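PDB 5GIV: carboxypeptidase 1 from Deinococcus radiodurans str. R1, which probably releases amino acids one by one from the C-terminus of peptides with broad specificity, as a zinc-dependent metallocarboxypeptidase of the M32 family. Local coordinates for residues Phe213-Tyr221 against Phe312-Thr323. Residues are numbered along the deposited sequence; the frame is centred on the assembly and turned at random.
Sequences FGERVIRDY and FWAAYFGDWRDT
R216 and D319 join residues 213-221 and 312-323 through a two-pronged salt bridge. NE of R216 donates to OD2 of D319 at 2.7 Å, reaching its syn side within the guanidinium plane; the second prong, NH2 to OD1, is 2.6 Å but bent (122°) and weak. A bend at chi3 (-65°) turns the guanidinium toward the acid. The backbone O of D319 takes both T323 N and T323 OG1, from opposite faces of its plane. OH of Y316 donates to OD2 of D220, modelled very short at 2.5 Å and so of doubtful length, while OD1 of D220 receives NH1 of R219. Much of the remaining contact is aromatic and aliphatic. W320 points its edge at one face of the F213 ring, CE3 3.4 Å from CE2 of F213, and V217 CG2 lies over the rim of the opposite face and makes a CH-pi contact with the Y316 ring. V217, I218 and Y221 pack on L265 of helix 257-275, which carries the zinc ligands H266 and H270. NE1 of W313 is satisfied by OH of Y262 on the same helix. This is a near-antiparallel helix pair (157°) packed against the HExxH helix of an M32 metallopeptidase.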
ATOM      1  N   PHE A 213     -13.058  -3.126 -19.135  1.00 22.70           N
ATOM      2  CA  PHE A 213     -13.658  -2.113 -19.988  1.00 22.72           C
ATOM      3  C   PHE A 213     -13.434  -0.714 -19.420  1.00 22.66           C
ATOM      4  O   PHE A 213     -13.060   0.214 -20.149  1.00 22.66           O
ATOM      5  CB  PHE A 213     -15.147  -2.402 -20.175  1.00 22.74           C
ATOM      6  CG  PHE A 213     -15.870  -1.322 -20.924  1.00 22.78           C
ATOM      7  CD1 PHE A 213     -15.912  -1.334 -22.309  1.00 22.84           C
ATOM      8  CD2 PHE A 213     -16.504  -0.295 -20.248  1.00 22.74           C
ATOM      9  CE1 PHE A 213     -16.571  -0.338 -23.005  1.00 22.88           C
ATOM     10  CE2 PHE A 213     -17.169   0.694 -20.941  1.00 22.79           C
ATOM     11  CZ  PHE A 213     -17.204   0.670 -22.325  1.00 22.86           C
ATOM     12  N   GLY A 214     -13.653  -0.544 -18.116  1.00 21.16           N
ATOM     13  CA  GLY A 214     -13.492   0.773 -17.516  1.00 21.12           C
ATOM     14  C   GLY A 214     -12.081   1.318 -17.653  1.00 21.05           C
ATOM     15  O   GLY A 214     -11.885   2.524 -17.837  1.00 21.02           O
ATOM     16  N   GLU A 215     -11.078   0.444 -17.547  1.00 27.46           N
ATOM     17  CA  GLU A 215      -9.698   0.901 -17.658  1.00 27.39           C
ATOM     18  C   GLU A 215      -9.323   1.250 -19.095  1.00 27.39           C
ATOM     19  O   GLU A 215      -8.452   2.097 -19.318  1.00 27.33           O
ATOM     20  CB  GLU A 215      -8.750  -0.152 -17.095  1.00 27.38           C
ATOM     21  CG  GLU A 215      -8.816  -0.253 -15.594  1.00 27.37           C
ATOM     22  CD  GLU A 215      -7.694  -1.070 -15.030  1.00 27.37           C
ATOM     23  OE1 GLU A 215      -7.487  -1.008 -13.798  1.00 27.33           O
ATOM     24  OE2 GLU A 215      -6.988  -1.733 -15.824  1.00 27.40           O
ATOM     25  N   ARG A 216      -9.961   0.618 -20.076  1.00 21.81           N
ATOM     26  CA  ARG A 216      -9.727   1.022 -21.456  1.00 21.83           C
ATOM     27  C   ARG A 216     -10.297   2.412 -21.727  1.00 21.84           C
ATOM     28  O   ARG A 216      -9.682   3.213 -22.440  1.00 21.81           O
ATOM     29  CB  ARG A 216     -10.326  -0.008 -22.411  1.00 21.93           C
ATOM     30  CG  ARG A 216      -9.668  -1.386 -22.325  1.00 21.93           C
ATOM     31  CD  ARG A 216     -10.044  -2.255 -23.516  1.00 22.01           C
ATOM     32  NE  ARG A 216     -11.465  -2.591 -23.554  1.00 22.08           N
ATOM     33  CZ  ARG A 216     -11.984  -3.687 -23.008  1.00 22.12           C
ATOM     34  NH1 ARG A 216     -11.203  -4.546 -22.368  1.00 22.12           N
ATOM     35  NH2 ARG A 216     -13.284  -3.926 -23.094  1.00 22.17           N
ATOM     36  N   VAL A 217     -11.458   2.726 -21.152  1.00 19.47           N
ATOM     37  CA  VAL A 217     -12.070   4.031 -21.376  1.00 19.50           C
ATOM     38  C   VAL A 217     -11.229   5.138 -20.747  1.00 19.40           C
ATOM     39  O   VAL A 217     -10.881   6.120 -21.408  1.00 19.38           O
ATOM     40  CB  VAL A 217     -13.514   4.046 -20.848  1.00 19.59           C
ATOM     41  CG1 VAL A 217     -14.082   5.464 -20.909  1.00 19.62           C
ATOM     42  CG2 VAL A 217     -14.384   3.064 -21.645  1.00 19.68           C
ATOM     43  N   ILE A 218     -10.887   5.007 -19.464  1.00 21.22           N
ATOM     44  CA  ILE A 218     -10.162   6.109 -18.843  1.00 21.12           C
ATOM     45  C   ILE A 218      -8.749   6.189 -19.394  1.00 21.06           C
ATOM     46  O   ILE A 218      -8.143   7.268 -19.429  1.00 21.00           O
ATOM     47  CB  ILE A 218     -10.163   6.000 -17.305  1.00 21.06           C
ATOM     48  CG1 ILE A 218      -9.293   4.833 -16.843  1.00 21.02           C
ATOM     49  CG2 ILE A 218     -11.594   5.932 -16.774  1.00 21.14           C
ATOM     50  CD1 ILE A 218      -9.202   4.700 -15.340  1.00 20.96           C
ATOM     51  N   ARG A 219      -8.195   5.061 -19.831  1.00 28.49           N
ATOM     52  CA  ARG A 219      -6.932   5.108 -20.551  1.00 28.43           C
ATOM     53  C   ARG A 219      -7.050   6.009 -21.776  1.00 28.46           C
ATOM     54  O   ARG A 219      -6.199   6.873 -22.003  1.00 28.40           O
ATOM     55  CB  ARG A 219      -6.501   3.696 -20.940  1.00 28.47           C
ATOM     56  CG  ARG A 219      -5.169   3.623 -21.641  1.00 28.44           C
ATOM     57  CD  ARG A 219      -5.335   3.197 -23.083  1.00 28.54           C
ATOM     58  NE  ARG A 219      -5.518   1.750 -23.231  1.00 28.62           N
ATOM     59  CZ  ARG A 219      -6.571   1.188 -23.812  1.00 28.72           C
ATOM     60  NH1 ARG A 219      -7.536   1.948 -24.302  1.00 28.77           N
ATOM     61  NH2 ARG A 219      -6.651  -0.130 -23.918  1.00 28.76           N
ATOM     62  N   ASP A 220      -8.122   5.837 -22.565  1.00 20.34           N
ATOM     63  CA  ASP A 220      -8.355   6.727 -23.703  1.00 20.38           C
ATOM     64  C   ASP A 220      -8.617   8.153 -23.243  1.00 20.36           C
ATOM     65  O   ASP A 220      -8.246   9.106 -23.929  1.00 20.37           O
ATOM     66  CB  ASP A 220      -9.530   6.248 -24.560  1.00 20.53           C
ATOM     67  CG  ASP A 220      -9.301   4.889 -25.183  1.00 20.55           C
ATOM     68  OD1 ASP A 220      -8.153   4.402 -25.160  1.00 20.47           O
ATOM     69  OD2 ASP A 220     -10.274   4.334 -25.743  1.00 20.65           O
ATOM     70  N   TYR A 221      -9.305   8.325 -22.111  1.00 17.46           N
ATOM     71  CA  TYR A 221      -9.503   9.670 -21.575  1.00 17.46           C
ATOM     72  C   TYR A 221      -8.162  10.389 -21.412  1.00 17.50           C
ATOM     73  O   TYR A 221      -8.048  11.589 -21.688  1.00 17.52           O
ATOM     74  CB  TYR A 221     -10.235   9.606 -20.229  1.00 17.43           C
ATOM     75  CG  TYR A 221     -11.759   9.545 -20.277  1.00 17.40           C
ATOM     76  CD1 TYR A 221     -12.448   9.453 -21.477  1.00 17.39           C
ATOM     77  CD2 TYR A 221     -12.503   9.590 -19.100  1.00 17.37           C
ATOM     78  CE1 TYR A 221     -13.844   9.402 -21.501  1.00 17.40           C
ATOM     79  CE2 TYR A 221     -13.875   9.547 -19.110  1.00 17.34           C
ATOM     80  CZ  TYR A 221     -14.548   9.455 -20.309  1.00 17.41           C
ATOM     81  OH  TYR A 221     -15.929   9.417 -20.303  1.00 17.53           O
ATOM     82  N   PHE A 312     -20.097   9.358 -26.698  1.00 19.70           N
ATOM     83  CA  PHE A 312     -19.351   8.349 -25.950  1.00 19.54           C
ATOM     84  C   PHE A 312     -19.772   6.941 -26.351  1.00 19.50           C
ATOM     85  O   PHE A 312     -18.926   6.068 -26.577  1.00 19.44           O
ATOM     86  CB  PHE A 312     -19.536   8.580 -24.445  1.00 19.47           C
ATOM     87  CG  PHE A 312     -18.816   7.589 -23.576  1.00 19.34           C
ATOM     88  CD1 PHE A 312     -19.367   6.342 -23.309  1.00 19.25           C
ATOM     89  CD2 PHE A 312     -17.584   7.910 -23.015  1.00 19.23           C
ATOM     90  CE1 PHE A 312     -18.708   5.443 -22.507  1.00 19.16           C
ATOM     91  CE2 PHE A 312     -16.916   7.010 -22.206  1.00 19.12           C
ATOM     92  CZ  PHE A 312     -17.477   5.774 -21.949  1.00 19.12           C
ATOM     93  N   TRP A 313     -21.081   6.692 -26.426  1.00 22.72           N
ATOM     94  CA  TRP A 313     -21.541   5.338 -26.713  1.00 22.63           C
ATOM     95  C   TRP A 313     -21.467   4.993 -28.200  1.00 22.69           C
ATOM     96  O   TRP A 313     -21.332   3.812 -28.550  1.00 22.63           O
ATOM     97  CB  TRP A 313     -22.957   5.144 -26.162  1.00 22.56           C
ATOM     98  CG  TRP A 313     -22.910   4.994 -24.688  1.00 22.48           C
ATOM     99  CD1 TRP A 313     -23.293   5.913 -23.753  1.00 22.48           C
ATOM    100  CD2 TRP A 313     -22.375   3.882 -23.963  1.00 22.37           C
ATOM    101  NE1 TRP A 313     -23.052   5.427 -22.489  1.00 22.36           N
ATOM    102  CE2 TRP A 313     -22.488   4.183 -22.591  1.00 22.30           C
ATOM    103  CE3 TRP A 313     -21.820   2.656 -24.342  1.00 22.33           C
ATOM    104  CZ2 TRP A 313     -22.072   3.299 -21.595  1.00 22.20           C
ATOM    105  CZ3 TRP A 313     -21.405   1.774 -23.346  1.00 22.23           C
ATOM    106  CH2 TRP A 313     -21.535   2.104 -21.992  1.00 22.17           C
ATOM    107  N   ALA A 314     -21.527   5.990 -29.088  1.00 27.77           N
ATOM    108  CA  ALA A 314     -21.208   5.714 -30.486  1.00 27.82           C
ATOM    109  C   ALA A 314     -19.807   5.134 -30.618  1.00 27.76           C
ATOM    110  O   ALA A 314     -19.561   4.304 -31.500  1.00 27.74           O
ATOM    111  CB  ALA A 314     -21.343   6.977 -31.333  1.00 27.96           C
ATOM    112  N   ALA A 315     -18.892   5.533 -29.733  1.00 23.17           N
ATOM    113  CA  ALA A 315     -17.507   5.087 -29.793  1.00 23.04           C
ATOM    114  C   ALA A 315     -17.276   3.763 -29.076  1.00 22.98           C
ATOM    115  O   ALA A 315     -16.489   2.935 -29.553  1.00 22.92           O
ATOM    116  CB  ALA A 315     -16.589   6.151 -29.185  1.00 22.98           C
ATOM    117  N   TYR A 316     -17.980   3.511 -27.967  1.00 20.67           N
ATOM    118  CA  TYR A 316     -17.655   2.378 -27.114  1.00 20.57           C
ATOM    119  C   TYR A 316     -18.700   1.273 -27.106  1.00 20.53           C
ATOM    120  O   TYR A 316     -18.422   0.200 -26.564  1.00 20.47           O
ATOM    121  CB  TYR A 316     -17.401   2.841 -25.669  1.00 20.51           C
ATOM    122  CG  TYR A 316     -16.090   3.554 -25.525  1.00 20.45           C
ATOM    123  CD1 TYR A 316     -14.901   2.841 -25.548  1.00 20.37           C
ATOM    124  CD2 TYR A 316     -16.031   4.931 -25.369  1.00 20.45           C
ATOM    125  CE1 TYR A 316     -13.690   3.478 -25.429  1.00 20.29           C
ATOM    126  CE2 TYR A 316     -14.817   5.581 -25.245  1.00 20.37           C
ATOM    127  CZ  TYR A 316     -13.652   4.849 -25.280  1.00 20.28           C
ATOM    128  OH  TYR A 316     -12.428   5.465 -25.168  1.00 20.21           O
ATOM    129  N   PHE A 317     -19.870   1.470 -27.704  1.00 21.19           N
ATOM    130  CA  PHE A 317     -20.846   0.390 -27.670  1.00 21.12           C
ATOM    131  C   PHE A 317     -20.284  -0.874 -28.304  1.00 21.09           C
ATOM    132  O   PHE A 317     -20.574  -1.985 -27.839  1.00 21.00           O
ATOM    133  CB  PHE A 317     -22.140   0.799 -28.365  1.00 21.13           C
ATOM    134  CG  PHE A 317     -23.229  -0.216 -28.231  1.00 21.03           C
ATOM    135  CD1 PHE A 317     -23.889  -0.374 -27.029  1.00 20.97           C
ATOM    136  CD2 PHE A 317     -23.587  -1.021 -29.299  1.00 21.00           C
ATOM    137  CE1 PHE A 317     -24.897  -1.302 -26.887  1.00 20.88           C
ATOM    138  CE2 PHE A 317     -24.600  -1.964 -29.167  1.00 20.89           C
ATOM    139  CZ  PHE A 317     -25.253  -2.104 -27.953  1.00 20.84           C
ATOM    140  N   GLY A 318     -19.459  -0.724 -29.347  1.00 19.84           N
ATOM    141  CA  GLY A 318     -18.858  -1.888 -29.974  1.00 19.81           C
ATOM    142  C   GLY A 318     -18.029  -2.704 -29.001  1.00 19.79           C
ATOM    143  O   GLY A 318     -18.230  -3.912 -28.860  1.00 19.74           O
ATOM    144  N   ASP A 319     -17.081  -2.055 -28.319  1.00 23.13           N
ATOM    145  CA  ASP A 319     -16.309  -2.755 -27.294  1.00 23.10           C
ATOM    146  C   ASP A 319     -17.226  -3.281 -26.195  1.00 23.06           C
ATOM    147  O   ASP A 319     -17.075  -4.417 -25.729  1.00 23.02           O
ATOM    148  CB  ASP A 319     -15.237  -1.823 -26.716  1.00 23.07           C
ATOM    149  CG  ASP A 319     -14.460  -2.454 -25.568  1.00 23.03           C
ATOM    150  OD1 ASP A 319     -14.635  -3.654 -25.311  1.00 23.04           O
ATOM    151  OD2 ASP A 319     -13.636  -1.770 -24.934  1.00 22.99           O
ATOM    152  N   TRP A 320     -18.210  -2.476 -25.807  1.00 22.04           N
ATOM    153  CA  TRP A 320     -19.178  -2.881 -24.796  1.00 21.96           C
ATOM    154  C   TRP A 320     -19.939  -4.128 -25.233  1.00 21.91           C
ATOM    155  O   TRP A 320     -20.006  -5.120 -24.495  1.00 21.86           O
ATOM    156  CB  TRP A 320     -20.129  -1.712 -24.544  1.00 21.94           C
ATOM    157  CG  TRP A 320     -21.116  -1.863 -23.432  1.00 21.84           C
ATOM    158  CD1 TRP A 320     -22.463  -2.033 -23.552  1.00 21.79           C
ATOM    159  CD2 TRP A 320     -20.841  -1.804 -22.030  1.00 21.78           C
ATOM    160  NE1 TRP A 320     -23.042  -2.094 -22.315  1.00 21.72           N
ATOM    161  CE2 TRP A 320     -22.069  -1.955 -21.360  1.00 21.71           C
ATOM    162  CE3 TRP A 320     -19.675  -1.644 -21.275  1.00 21.78           C
ATOM    163  CZ2 TRP A 320     -22.165  -1.954 -19.971  1.00 21.64           C
ATOM    164  CZ3 TRP A 320     -19.771  -1.638 -19.900  1.00 21.70           C
ATOM    165  CH2 TRP A 320     -21.006  -1.791 -19.262  1.00 21.63           C
ATOM    166  N   ARG A 321     -20.515  -4.092 -26.441  1.00 41.84           N
ATOM    167  CA  ARG A 321     -21.290  -5.222 -26.947  1.00 41.79           C
ATOM    168  C   ARG A 321     -20.424  -6.465 -27.092  1.00 41.80           C
ATOM    169  O   ARG A 321     -20.847  -7.571 -26.739  1.00 41.75           O
ATOM    170  CB  ARG A 321     -21.918  -4.859 -28.292  1.00 41.81           C
ATOM    171  CG  ARG A 321     -23.099  -5.722 -28.680  1.00 41.74           C
ATOM    172  CD  ARG A 321     -23.158  -5.982 -30.183  1.00 41.75           C
ATOM    173  NE  ARG A 321     -23.114  -4.755 -30.983  1.00 41.82           N
ATOM    174  CZ  ARG A 321     -22.041  -4.336 -31.655  1.00 41.93           C
ATOM    175  NH1 ARG A 321     -22.092  -3.207 -32.361  1.00 41.99           N
ATOM    176  NH2 ARG A 321     -20.912  -5.048 -31.624  1.00 41.96           N
ATOM    177  N   ASP A 322     -19.211  -6.303 -27.625  1.00 28.46           N
ATOM    178  CA  ASP A 322     -18.311  -7.439 -27.797  1.00 28.46           C
ATOM    179  C   ASP A 322     -17.939  -8.050 -26.455  1.00 28.45           C
ATOM    180  O   ASP A 322     -17.764  -9.269 -26.345  1.00 28.46           O
ATOM    181  CB  ASP A 322     -17.049  -7.002 -28.549  1.00 28.53           C
ATOM    182  CG  ASP A 322     -17.327  -6.631 -30.000  1.00 28.54           C
ATOM    183  OD1 ASP A 322     -18.383  -7.019 -30.541  1.00 28.48           O
ATOM    184  OD2 ASP A 322     -16.494  -5.928 -30.599  1.00 28.58           O
ATOM    185  N   THR A 323     -17.779  -7.211 -25.426  1.00 18.22           N
ATOM    186  CA  THR A 323     -17.408  -7.709 -24.111  1.00 18.20           C
ATOM    187  C   THR A 323     -18.580  -8.413 -23.438  1.00 18.13           C
ATOM    188  O   THR A 323     -18.379  -9.377 -22.681  1.00 18.13           O
ATOM    189  CB  THR A 323     -16.892  -6.550 -23.255  1.00 18.19           C
ATOM    190  OG1 THR A 323     -15.901  -5.812 -23.991  1.00 18.24           O
ATOM    191  CG2 THR A 323     -16.259  -7.065 -21.955  1.00 18.17           C
TER